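Local coordinates for uncharacterized protein Atu2452 (Agrobacterium tumefaciens, PDB 2R8B), which is of unknown function but belongs to the dienelactone hydrolase family of alpha/beta hydrolases, and so probably cleaves ester-like bonds, at residues 170-175 with 238-243; 191-196 with 205-210; 92-97 with 128-133; 53-58 with 136-141. One frame throughout, in Å; residues are numbered along the deposited sequence.

Interaction 1. Residues 170-175 with 238-243; sequences VLMHPL and DAVRGF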
loop_
_atom_site.group_PDB
_atom_site.type_symbol
_atom_site.label_atom_id
_atom_site.label_comp_id
_atom_site.label_asym_id
_atom_site.label_seq_id
_atom_site.Cartn_x
_atom_site.Cartn_y
_atom_site.Cartn_z
ATOM N N VAL A 170 3.174 -3.063 -3.670
ATOM C CA VAL A 170 2.190 -3.848 -4.372
ATOM C C VAL A 170 0.807 -3.355 -4.052
ATOM O O VAL A 170 0.448 -3.169 -2.886
ATOM C CB VAL A 170 2.412 -5.379 -4.298
ATOM C CG1 VAL A 170 3.601 -5.739 -3.440
ATOM C CG2 VAL A 170 1.159 -6.111 -3.911
ATOM N N LEU A 171 0.053 -3.040 -5.100
ATOM C CA LEU A 171 -1.293 -2.535 -4.911
ATOM C C LEU A 171 -2.319 -3.604 -5.232
ATOM O O LEU A 171 -2.454 -4.025 -6.373
ATOM C CB LEU A 171 -1.499 -1.310 -5.772
ATOM C CG LEU A 171 -0.424 -0.225 -5.598
ATOM C CD1 LEU A 171 -0.657 0.880 -6.595
ATOM C CD2 LEU A 171 -0.380 0.350 -4.190
HETATM N N MSE A 172 -3.031 -4.080 -4.227
HETATM C CA MSE A 172 -4.005 -5.119 -4.495
HETATM C C MSE A 172 -5.397 -4.541 -4.631
HETATM O O MSE A 172 -5.990 -4.082 -3.666
HETATM C CB MSE A 172 -3.880 -6.197 -3.425
HETATM C CG MSE A 172 -2.462 -6.697 -3.404
HETATM SE SE MSE A 172 -2.238 -8.222 -2.285
HETATM C CE MSE A 172 -2.419 -9.690 -3.606
ATOM N N HIS A 173 -5.901 -4.523 -5.861
ATOM C CA HIS A 173 -7.201 -4.002 -6.111
ATOM C C HIS A 173 -7.266 -2.563 -5.601
ATOM O O HIS A 173 -8.016 -2.283 -4.691
ATOM C CB HIS A 173 -8.260 -4.877 -5.436
ATOM C CG HIS A 173 -8.293 -6.281 -5.957
ATOM N ND1 HIS A 173 -9.253 -6.733 -6.840
ATOM C CD2 HIS A 173 -7.477 -7.335 -5.730
ATOM C CE1 HIS A 173 -9.024 -7.997 -7.139
ATOM N NE2 HIS A 173 -7.951 -8.386 -6.476
ATOM N N PRO A 174 -6.458 -1.654 -6.174
ATOM C CA PRO A 174 -6.611 -0.234 -5.893
ATOM C C PRO A 174 -7.823 0.352 -6.588
ATOM O O PRO A 174 -8.358 -0.257 -7.535
ATOM C CB PRO A 174 -5.378 0.373 -6.549
ATOM C CG PRO A 174 -5.148 -0.527 -7.708
ATOM C CD PRO A 174 -5.354 -1.882 -7.121
ATOM N N LEU A 175 -8.226 1.541 -6.142
ATOM C CA LEU A 175 -9.314 2.330 -6.740
ATOM C C LEU A 175 -8.834 3.759 -6.586
ATOM O O LEU A 175 -8.797 4.262 -5.475
ATOM C CB LEU A 175 -10.577 2.179 -5.898
ATOM C CG LEU A 175 -11.950 2.615 -6.407
ATOM C CD1 LEU A 175 -12.808 3.165 -5.248
ATOM C CD2 LEU A 175 -11.903 3.578 -7.548
ATOM N N ASP A 238 0.775 -15.433 -6.043
ATOM C CA ASP A 238 1.944 -15.876 -6.787
ATOM C C ASP A 238 2.754 -14.729 -7.306
ATOM O O ASP A 238 3.935 -14.598 -7.012
ATOM C CB ASP A 238 1.527 -16.766 -7.936
ATOM C CG ASP A 238 1.041 -18.094 -7.447
ATOM O OD1 ASP A 238 1.222 -18.410 -6.239
ATOM O OD2 ASP A 238 0.475 -18.834 -8.260
ATOM N N ALA A 239 2.095 -13.873 -8.052
ATOM C CA ALA A 239 2.742 -12.710 -8.620
ATOM C C ALA A 239 3.387 -11.860 -7.509
ATOM O O ALA A 239 4.452 -11.276 -7.725
ATOM C CB ALA A 239 1.734 -11.904 -9.461
ATOM N N VAL A 240 2.755 -11.812 -6.326
ATOM C CA VAL A 240 3.337 -11.100 -5.203
ATOM C C VAL A 240 4.660 -11.756 -4.831
ATOM O O VAL A 240 5.670 -11.100 -4.701
ATOM C CB VAL A 240 2.426 -11.071 -3.998
ATOM C CG1 VAL A 240 3.171 -10.475 -2.817
ATOM C CG2 VAL A 240 1.214 -10.215 -4.272
ATOM N N ARG A 241 4.646 -13.067 -4.715
ATOM C CA ARG A 241 5.836 -13.806 -4.348
ATOM C C ARG A 241 6.956 -13.662 -5.355
ATOM O O ARG A 241 8.092 -13.409 -4.972
ATOM C CB ARG A 241 5.520 -15.265 -4.137
ATOM C CG ARG A 241 5.295 -15.590 -2.741
ATOM C CD ARG A 241 5.512 -17.076 -2.589
ATOM N NE ARG A 241 4.529 -17.700 -3.451
ATOM C CZ ARG A 241 3.324 -18.076 -3.040
ATOM N NH1 ARG A 241 3.006 -17.945 -1.749
ATOM N NH2 ARG A 241 2.455 -18.595 -3.915
ATOM N N GLY A 242 6.649 -13.852 -6.633
ATOM C CA GLY A 242 7.621 -13.579 -7.693
ATOM C C GLY A 242 8.129 -12.134 -7.683
ATOM O O GLY A 242 9.325 -11.903 -7.893
ATOM N N PHE A 243 7.249 -11.168 -7.401
ATOM C CA PHE A 243 7.613 -9.750 -7.459
ATOM C C PHE A 243 8.597 -9.350 -6.353
ATOM O O PHE A 243 9.654 -8.798 -6.636
ATOM C CB PHE A 243 6.348 -8.871 -7.464
ATOM C CG PHE A 243 6.615 -7.382 -7.406
ATOM C CD1 PHE A 243 6.864 -6.660 -8.566
ATOM C CD2 PHE A 243 6.586 -6.703 -6.174
ATOM C CE1 PHE A 243 7.091 -5.270 -8.508
ATOM C CE2 PHE A 243 6.807 -5.297 -6.081
ATOM C CZ PHE A 243 7.081 -4.579 -7.241
#
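Val170 and Met172, two residues apart on strand 168-172, meet Val240 and Phe243 of helix 234-244 through purely apolar contacts. Val240 CG2 is the methyl both strand residues touch: it lies 4.1 Å from Val170 CG2 and 3.7 Å from Met172 CE. Met172 is a selenomethionine, and the bend of its chain at chi3 (95°) turns the terminal methyl onto the valine; a long, flexible residue suits a place where the backbones are well separated. The other branch of Val170, CG1, rests obliquely against the Phe243 ring, with Val170 CG1 4.2 Å from Phe243 CD2, and the two side chains lie alongside, pointing in opposite senses.

In the alpha/beta hydrolase fold this is the packing of a late helix on the central sheet. Here the short helical and strand axes run antiparallel at 174° and pass 10.5 Å apart, a spacing filled by branched and aromatic groups.

Polar contacts lie off this interface. On the exposed side of the helix Arg241 NH2 forms a salt bridge with Asp238 OD1 at 2.6 Å; as a hydrogen bond it is weak, the N-H pointing well off the oxygen. Beyond the strand's end, His173 bonds through ND1 to Asp199, a possible member of a Ser-His-Asp triad, and through NE2 to Glu236.

Interaction 2. Residues 191-196 with 205-210; sequences VLITAG and QLTKAL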
loop_
_atom_site.group_PDB
_atom_site.type_symbol
_atom_site.label_atom_id
_atom_site.label_comp_id
_atom_site.label_asym_id
_atom_site.label_seq_id
_atom_site.Cartn_x
_atom_site.Cartn_y
_atom_site.Cartn_z
ATOM N N VAL A 191 6.557 -1.099 -9.124
ATOM C CA VAL A 191 5.233 -1.414 -8.637
ATOM C C VAL A 191 4.450 -2.528 -9.328
ATOM O O VAL A 191 4.486 -2.691 -10.568
ATOM C CB VAL A 191 4.353 -0.145 -8.295
ATOM C CG1 VAL A 191 5.078 1.151 -8.562
ATOM C CG2 VAL A 191 2.984 -0.228 -8.869
ATOM N N LEU A 192 3.748 -3.281 -8.470
ATOM C CA LEU A 192 2.844 -4.346 -8.896
ATOM C C LEU A 192 1.387 -4.003 -8.610
ATOM O O LEU A 192 1.018 -3.753 -7.461
ATOM C CB LEU A 192 3.184 -5.638 -8.163
ATOM C CG LEU A 192 2.200 -6.764 -8.446
ATOM C CD1 LEU A 192 2.089 -6.999 -9.902
ATOM C CD2 LEU A 192 2.637 -8.010 -7.787
ATOM N N ILE A 193 0.553 -3.997 -9.636
ATOM C CA ILE A 193 -0.877 -3.885 -9.420
ATOM C C ILE A 193 -1.539 -5.220 -9.734
ATOM O O ILE A 193 -1.259 -5.830 -10.788
ATOM C CB ILE A 193 -1.474 -2.795 -10.260
ATOM C CG1 ILE A 193 -0.744 -1.474 -9.978
ATOM C CG2 ILE A 193 -2.936 -2.620 -9.885
ATOM C CD1 ILE A 193 -0.838 -0.404 -11.080
ATOM N N THR A 194 -2.390 -5.691 -8.827
ATOM C CA THR A 194 -3.155 -6.888 -9.076
ATOM C C THR A 194 -4.600 -6.461 -9.084
ATOM O O THR A 194 -5.044 -5.647 -8.262
ATOM C CB THR A 194 -2.976 -7.929 -7.943
ATOM O OG1 THR A 194 -3.660 -7.466 -6.768
ATOM C CG2 THR A 194 -1.473 -8.170 -7.574
ATOM N N ALA A 195 -5.373 -7.010 -9.996
ATOM C CA ALA A 195 -6.719 -6.501 -10.163
ATOM C C ALA A 195 -7.742 -7.485 -10.775
ATOM O O ALA A 195 -7.390 -8.468 -11.432
ATOM C CB ALA A 195 -6.671 -5.207 -10.939
ATOM N N GLY A 196 -9.017 -7.216 -10.539
ATOM C CA GLY A 196 -10.016 -8.122 -11.053
ATOM C C GLY A 196 -10.615 -7.446 -12.259
ATOM O O GLY A 196 -10.802 -6.219 -12.290
ATOM N N GLN A 205 -11.093 0.584 -16.126
ATOM C CA GLN A 205 -10.497 1.771 -16.682
ATOM C C GLN A 205 -9.791 2.568 -15.632
ATOM O O GLN A 205 -8.815 3.225 -15.942
ATOM C CB GLN A 205 -11.566 2.594 -17.387
ATOM C CG GLN A 205 -11.980 1.969 -18.700
ATOM C CD GLN A 205 -10.747 1.779 -19.643
ATOM O OE1 GLN A 205 -10.675 0.776 -20.374
ATOM N NE2 GLN A 205 -9.753 2.717 -19.582
ATOM N N LEU A 206 -10.230 2.504 -14.375
ATOM C CA LEU A 206 -9.535 3.324 -13.381
ATOM C C LEU A 206 -8.251 2.667 -12.973
ATOM O O LEU A 206 -7.282 3.375 -12.721
ATOM C CB LEU A 206 -10.389 3.676 -12.169
ATOM C CG LEU A 206 -11.457 4.761 -12.408
ATOM C CD1 LEU A 206 -12.284 4.902 -11.119
ATOM C CD2 LEU A 206 -10.906 6.120 -12.875
ATOM N N THR A 207 -8.236 1.327 -12.897
ATOM C CA THR A 207 -6.985 0.589 -12.672
ATOM C C THR A 207 -6.003 0.839 -13.814
ATOM O O THR A 207 -4.831 1.090 -13.582
ATOM C CB THR A 207 -7.219 -0.896 -12.677
ATOM O OG1 THR A 207 -8.148 -1.262 -11.652
ATOM C CG2 THR A 207 -5.940 -1.622 -12.467
ATOM N N LYS A 208 -6.516 0.758 -15.040
ATOM C CA LYS A 208 -5.729 0.843 -16.258
ATOM C C LYS A 208 -5.095 2.230 -16.195
ATOM O O LYS A 208 -3.941 2.424 -16.556
ATOM C CB LYS A 208 -6.693 0.715 -17.443
ATOM C CG LYS A 208 -6.260 -0.037 -18.711
ATOM C CD LYS A 208 -6.577 -1.568 -18.771
ATOM C CE LYS A 208 -7.813 -1.982 -19.652
ATOM N NZ LYS A 208 -8.055 -1.310 -21.037
ATOM N N ALA A 209 -5.847 3.191 -15.675
ATOM C CA ALA A 209 -5.405 4.598 -15.655
ATOM C C ALA A 209 -4.450 4.905 -14.519
ATOM O O ALA A 209 -3.483 5.612 -14.692
ATOM C CB ALA A 209 -6.581 5.530 -15.609
ATOM N N LEU A 210 -4.723 4.390 -13.343
ATOM C CA LEU A 210 -3.740 4.490 -12.269
ATOM C C LEU A 210 -2.367 3.930 -12.737
ATOM O O LEU A 210 -1.314 4.547 -12.537
ATOM C CB LEU A 210 -4.250 3.717 -11.073
ATOM C CG LEU A 210 -3.354 3.816 -9.842
ATOM C CD1 LEU A 210 -3.089 5.296 -9.432
ATOM C CD2 LEU A 210 -3.874 2.898 -8.658
#
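Thr207 has its methyl CG2 trans to its own backbone N, with OG1 anti to the carbonyl carbon (chi1 -60°), and Ile193 likewise carries CG2 trans to its N (chi1 -56°); these rotations bring the two methyl branches together between helix 204-217 and strand 190-196. The methyls are 4.1 Å apart from Ile193 CG2 to Thr207 CG2. The same threonine methyl also reaches the next residue on this side of the strand, Ala195, whose CB stands 4.0 Å from Thr207 CG2. The backbones come nearest here too, Ala195 CA and Thr207 CA being 7.5 Å apart, and the small alanine suits so close an approach.

The pair opens a beta-alpha-beta crossover: the chain leaves strand 190-196, passes along helix 204-217 and returns in strand 220-226. Trp225 of that last strand touches both Ala195 and Thr207. Thr194, pointing to the other side of the sheet, bonds through OG1 to Glu236.

With no hydrogen bond or charge pair across it, the contact depends on fitted methyl groups, and threonine serves here as a small beta-branched hydrocarbon, presenting carbon rather than its hydroxyl to the strand.

Interaction 3. Residues 92-97 with 128-133; sequences LSPVGD and ADFIKA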
loop_
_atom_site.group_PDB
_atom_site.type_symbol
_atom_site.label_atom_id
_atom_site.label_comp_id
_atom_site.label_asym_id
_atom_site.label_seq_id
_atom_site.Cartn_x
_atom_site.Cartn_y
_atom_site.Cartn_z
ATOM N N LEU A 92 6.032 -4.017 9.540
ATOM C CA LEU A 92 5.269 -3.023 10.197
ATOM C C LEU A 92 3.812 -3.059 9.717
ATOM O O LEU A 92 3.534 -2.967 8.534
ATOM C CB LEU A 92 5.981 -1.729 9.881
ATOM C CG LEU A 92 5.543 -0.557 10.694
ATOM C CD1 LEU A 92 6.715 0.356 10.792
ATOM C CD2 LEU A 92 4.407 0.035 9.839
ATOM N N SER A 93 2.867 -3.237 10.623
ATOM C CA SER A 93 1.487 -3.419 10.173
ATOM C C SER A 93 0.471 -2.725 11.088
ATOM O O SER A 93 0.133 -3.234 12.160
ATOM C CB SER A 93 1.183 -4.907 9.993
ATOM O OG SER A 93 -0.191 -5.161 10.150
ATOM N N PRO A 94 0.001 -1.544 10.659
ATOM C CA PRO A 94 -0.887 -0.709 11.442
ATOM C C PRO A 94 -2.342 -1.033 11.194
ATOM O O PRO A 94 -2.708 -1.500 10.080
ATOM C CB PRO A 94 -0.600 0.695 10.906
ATOM C CG PRO A 94 0.012 0.480 9.532
ATOM C CD PRO A 94 0.306 -0.949 9.344
ATOM N N VAL A 95 -3.163 -0.778 12.210
ATOM C CA VAL A 95 -4.623 -0.736 12.043
ATOM C C VAL A 95 -4.983 0.699 11.679
ATOM O O VAL A 95 -4.446 1.627 12.282
ATOM C CB VAL A 95 -5.374 -1.165 13.340
ATOM C CG1 VAL A 95 -4.991 -0.249 14.532
ATOM C CG2 VAL A 95 -6.902 -1.253 13.111
ATOM N N GLY A 96 -5.853 0.887 10.692
ATOM C CA GLY A 96 -6.298 2.231 10.314
ATOM C C GLY A 96 -6.987 3.027 11.419
ATOM O O GLY A 96 -7.480 2.473 12.398
ATOM N N ASP A 97 -7.027 4.336 11.252
ATOM C CA ASP A 97 -7.455 5.219 12.322
ATOM C C ASP A 97 -8.849 5.765 12.139
ATOM O O ASP A 97 -9.272 6.632 12.895
ATOM C CB ASP A 97 -6.474 6.376 12.467
ATOM C CG ASP A 97 -6.277 7.151 11.177
ATOM O OD1 ASP A 97 -5.518 8.146 11.205
ATOM O OD2 ASP A 97 -6.858 6.769 10.134
ATOM N N ALA A 128 3.163 8.803 5.646
ATOM C CA ALA A 128 4.503 9.192 5.268
ATOM C C ALA A 128 5.388 9.328 6.517
ATOM O O ALA A 128 6.442 8.707 6.601
ATOM C CB ALA A 128 4.467 10.482 4.522
ATOM N N ASP A 129 4.939 10.122 7.488
ATOM C CA ASP A 129 5.726 10.415 8.674
ATOM C C ASP A 129 6.053 9.165 9.465
ATOM O O ASP A 129 7.220 8.946 9.840
ATOM C CB ASP A 129 4.986 11.420 9.548
ATOM C CG ASP A 129 5.045 12.810 8.974
ATOM O OD1 ASP A 129 6.017 13.053 8.222
ATOM O OD2 ASP A 129 4.142 13.646 9.255
ATOM N N PHE A 130 5.002 8.375 9.695
ATOM C CA PHE A 130 5.030 7.104 10.365
ATOM C C PHE A 130 6.086 6.244 9.692
ATOM O O PHE A 130 7.012 5.782 10.337
ATOM C CB PHE A 130 3.636 6.495 10.234
ATOM C CG PHE A 130 3.478 5.135 10.851
ATOM C CD1 PHE A 130 3.338 4.980 12.224
ATOM C CD2 PHE A 130 3.380 4.010 10.057
ATOM C CE1 PHE A 130 3.157 3.717 12.803
ATOM C CE2 PHE A 130 3.191 2.751 10.631
ATOM C CZ PHE A 130 3.093 2.613 12.005
ATOM N N ILE A 131 5.996 6.075 8.387
ATOM C CA ILE A 131 7.023 5.320 7.673
ATOM C C ILE A 131 8.456 5.910 7.834
ATOM O O ILE A 131 9.333 5.203 8.296
ATOM C CB ILE A 131 6.600 5.052 6.188
ATOM C CG1 ILE A 131 5.420 4.075 6.159
ATOM C CG2 ILE A 131 7.769 4.467 5.378
ATOM C CD1 ILE A 131 4.587 4.150 4.929
ATOM N N LYS A 132 8.697 7.175 7.490
ATOM C CA LYS A 132 10.013 7.822 7.716
ATOM C C LYS A 132 10.562 7.628 9.152
ATOM O O LYS A 132 11.783 7.448 9.362
ATOM C CB LYS A 132 9.959 9.333 7.435
ATOM C CG LYS A 132 9.859 9.732 5.955
ATOM C CD LYS A 132 8.924 10.943 5.775
ATOM C CE LYS A 132 9.017 11.577 4.377
ATOM N NZ LYS A 132 10.145 12.570 4.338
ATOM N N ALA A 133 9.650 7.712 10.127
ATOM C CA ALA A 133 10.013 7.679 11.542
ATOM C C ALA A 133 10.454 6.270 11.939
ATOM O O ALA A 133 11.383 6.123 12.713
ATOM C CB ALA A 133 8.856 8.193 12.433
#
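Leu92 and Pro94 of strand 90-94 face Phe130 of helix 117-138 with their backbones well separated, Pro94 CA and Phe130 CA being 9.9 Å apart and Leu92 CA and Ile131 CA 8.9 Å apart. The contact is one of the helix-on-sheet layers of the alpha/beta hydrolase fold, in which long helices cover a largely parallel sheet. A large aromatic residue suits such a separation, because it can reach from the helix to the strand by itself.

Phe130 does this with CG trans to the backbone N (chi1 179°), which carries the ring out from the helix to the strand residues. Leu92 and Pro94, two residues apart, present their side chains on the same side of the strand, while Ser93 between them points away and bonds through OG to the carbonyl of Glu75. Leu92 comes up from the strand to meet the phenylalanine coming down from the helix, and Leu92 CG lies 4.1 Å from Phe130 CE2. The exact place of the leucine CD2 methyl is doubtful, since it is modelled too near the ring.

Phe130 has aromatic company as well: Tyr51 and His53 each make an edge-to-face contact with its ring, so the ring is contacted by both apolar strand residues and aromatic rings. Ile131 next to it turns to Leu64 and Val66 of the neighbouring strand 64-68. Helical bonds such as Ala133 N to Asp129 O (2.7 Å) keep the turn regular. Proline, a compact and rigid ring, completes the contact by meeting the phenylalanine obliquely, with Pro94 CG 4.1 Å from Phe130 CE2.

Interaction 4. Residues 53-58 with 136-141; sequences HKSRAG and EHYQAG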
loop_
_atom_site.group_PDB
_atom_site.type_symbol
_atom_site.label_atom_id
_atom_site.label_comp_id
_atom_site.label_asym_id
_atom_site.label_seq_id
_atom_site.Cartn_x
_atom_site.Cartn_y
_atom_site.Cartn_z
ATOM N N HIS A 53 -0.106 -0.452 15.936
ATOM C CA HIS A 53 0.353 -1.370 14.897
ATOM C C HIS A 53 1.026 -2.602 15.470
ATOM O O HIS A 53 1.486 -2.579 16.599
ATOM C CB HIS A 53 1.306 -0.642 13.936
ATOM C CG HIS A 53 2.569 -0.141 14.575
ATOM N ND1 HIS A 53 2.633 1.049 15.261
ATOM C CD2 HIS A 53 3.826 -0.652 14.593
ATOM C CE1 HIS A 53 3.871 1.239 15.693
ATOM N NE2 HIS A 53 4.613 0.221 15.305
ATOM N N LYS A 54 1.076 -3.682 14.700
ATOM C CA LYS A 54 2.048 -4.735 14.991
ATOM C C LYS A 54 3.442 -4.372 14.412
ATOM O O LYS A 54 3.534 -3.654 13.397
ATOM C CB LYS A 54 1.567 -6.075 14.429
ATOM C CG LYS A 54 0.585 -6.807 15.315
ATOM C CD LYS A 54 1.031 -8.260 15.601
ATOM C CE LYS A 54 0.023 -8.981 16.508
ATOM N NZ LYS A 54 0.251 -8.641 17.935
ATOM N N SER A 55 4.518 -4.870 15.041
ATOM C CA SER A 55 5.867 -4.773 14.458
ATOM C C SER A 55 6.762 -5.984 14.706
ATOM O O SER A 55 6.676 -6.633 15.744
ATOM C CB SER A 55 6.578 -3.499 14.914
ATOM O OG SER A 55 6.513 -3.364 16.318
ATOM N N ARG A 56 7.649 -6.264 13.756
ATOM C CA ARG A 56 8.670 -7.308 13.929
ATOM C C ARG A 56 9.991 -6.701 13.473
ATOM O O ARG A 56 10.186 -6.464 12.273
ATOM C CB ARG A 56 8.297 -8.539 13.095
ATOM C CG ARG A 56 8.920 -9.828 13.508
ATOM C CD ARG A 56 10.093 -10.220 12.638
ATOM N NE ARG A 56 9.706 -10.539 11.268
ATOM C CZ ARG A 56 10.562 -10.932 10.321
ATOM N NH1 ARG A 56 11.864 -11.085 10.634
ATOM N NH2 ARG A 56 10.132 -11.168 9.064
ATOM N N ALA A 57 10.852 -6.378 14.437
ATOM C CA ALA A 57 12.161 -5.770 14.184
ATOM C C ALA A 57 12.996 -6.640 13.251
ATOM O O ALA A 57 13.214 -7.815 13.514
ATOM C CB ALA A 57 12.920 -5.526 15.500
ATOM N N GLY A 58 13.442 -6.064 12.139
ATOM C CA GLY A 58 14.296 -6.785 11.194
ATOM C C GLY A 58 15.766 -6.396 11.304
ATOM O O GLY A 58 16.157 -5.564 12.155
ATOM N N GLU A 136 13.928 5.455 10.564
ATOM C CA GLU A 136 14.939 5.855 11.549
ATOM C C GLU A 136 15.072 4.799 12.629
ATOM O O GLU A 136 16.139 4.242 12.815
ATOM C CB GLU A 136 14.588 7.196 12.208
ATOM C CG GLU A 136 14.670 8.460 11.272
ATOM C CD GLU A 136 15.999 9.307 11.446
ATOM O OE1 GLU A 136 16.243 10.215 10.579
ATOM O OE2 GLU A 136 16.774 9.067 12.441
ATOM N N HIS A 137 13.972 4.505 13.313
ATOM C CA HIS A 137 14.019 3.689 14.500
ATOM C C HIS A 137 14.721 2.356 14.297
ATOM O O HIS A 137 15.661 2.039 15.034
ATOM C CB HIS A 137 12.639 3.487 15.098
ATOM C CG HIS A 137 12.665 2.688 16.355
ATOM N ND1 HIS A 137 11.857 1.583 16.557
ATOM C CD2 HIS A 137 13.442 2.797 17.461
ATOM C CE1 HIS A 137 12.127 1.057 17.745
ATOM N NE2 HIS A 137 13.098 1.761 18.299
ATOM N N TYR A 138 14.286 1.601 13.286
ATOM C CA TYR A 138 14.900 0.282 12.941
ATOM C C TYR A 138 16.143 0.323 12.033
ATOM O O TYR A 138 16.758 -0.714 11.762
ATOM C CB TYR A 138 13.868 -0.657 12.298
ATOM C CG TYR A 138 12.665 -0.879 13.152
ATOM C CD1 TYR A 138 11.476 -0.320 12.806
ATOM C CD2 TYR A 138 12.725 -1.645 14.330
ATOM C CE1 TYR A 138 10.346 -0.512 13.564
ATOM C CE2 TYR A 138 11.580 -1.846 15.128
ATOM C CZ TYR A 138 10.392 -1.257 14.717
ATOM O OH TYR A 138 9.210 -1.401 15.399
ATOM N N GLN A 139 16.481 1.518 11.547
ATOM C CA GLN A 139 17.655 1.724 10.675
ATOM C C GLN A 139 17.500 0.831 9.442
ATOM O O GLN A 139 18.437 0.128 9.027
ATOM C CB GLN A 139 18.944 1.411 11.449
ATOM C CG GLN A 139 18.857 1.827 12.898
ATOM C CD GLN A 139 20.166 1.589 13.652
ATOM O OE1 GLN A 139 21.169 2.262 13.413
ATOM N NE2 GLN A 139 20.155 0.641 14.572
ATOM N N ALA A 140 16.276 0.828 8.925
ATOM C CA ALA A 140 15.866 0.018 7.793
ATOM C C ALA A 140 16.429 0.635 6.527
ATOM O O ALA A 140 16.868 1.795 6.530
ATOM C CB ALA A 140 14.322 -0.052 7.717
ATOM N N GLY A 141 16.407 -0.152 5.450
ATOM C CA GLY A 141 16.876 0.265 4.120
ATOM C C GLY A 141 15.759 0.568 3.137
ATOM O O GLY A 141 15.112 1.598 3.254
#
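The bond from Gln139 N to Glu136 O, 3.0 Å long, closes the last turn of helix 117-138 just where Tyr138 reaches across to Ser55 and Ala57. Gln139 then leaves the helix with a positive phi of 58°, and two bonds back into the final turn make this a Schellman motif. Its partner, strand 53-56, is an outermost strand of the central sheet and runs antiparallel to strand 90-94, consistent with the one reversed strand familiar in alpha/beta hydrolases.

Tyr138 carries the contact. Its CG stands trans to the carbonyl carbon and beside the backbone N (chi1 -57°), which lets the ring leave the helix end and lie by the strand residues. Ala57 meets the ring obliquely, with Ala57 CB 3.9 Å from Tyr138 CE2 and 4.1 Å from Tyr138 CD2; a residue this small lets the tyrosine lie close to the backbone, and Ala57 CA itself is 4.1 Å from Tyr138 CE2. On one face of the same ring sits its helical neighbour, His137 ND1, 3.6 Å above the plane and toward the rim. Tyrosine suits this surface site, since its ring packs on carbon while the hydroxyl lies by the serine. The tyrosine side chain also touches Thr90 of the adjoining strand.

Ser55, itself exposed, places its side chain at the far end of the tyrosine, where Ser55 CB is 3.4 Å from Tyr138 OH.

All four interactions set a helix against the same mixed sheet, and none has a clear hydrogen bond across it. Interactions 1, 2 and 3 are buried and rest on aliphatic or aromatic carbon, whereas interaction 4 lies at the surface, where a tyrosine hydroxyl and a serine join the packing. Interactions 1 and 2 use neighbouring strands, tied by Leu171 N to Leu192 O at 2.6 Å. Interactions 3 and 4 share helix 117-138 and likewise use adjacent strands, with Ser93 O 2.7 Å from Lys54 N. Strands 53-56 and 90-94 are the first two across the sheet, while 168-172 and 190-196 lie near its other edge, so the two pairs sit toward different ends.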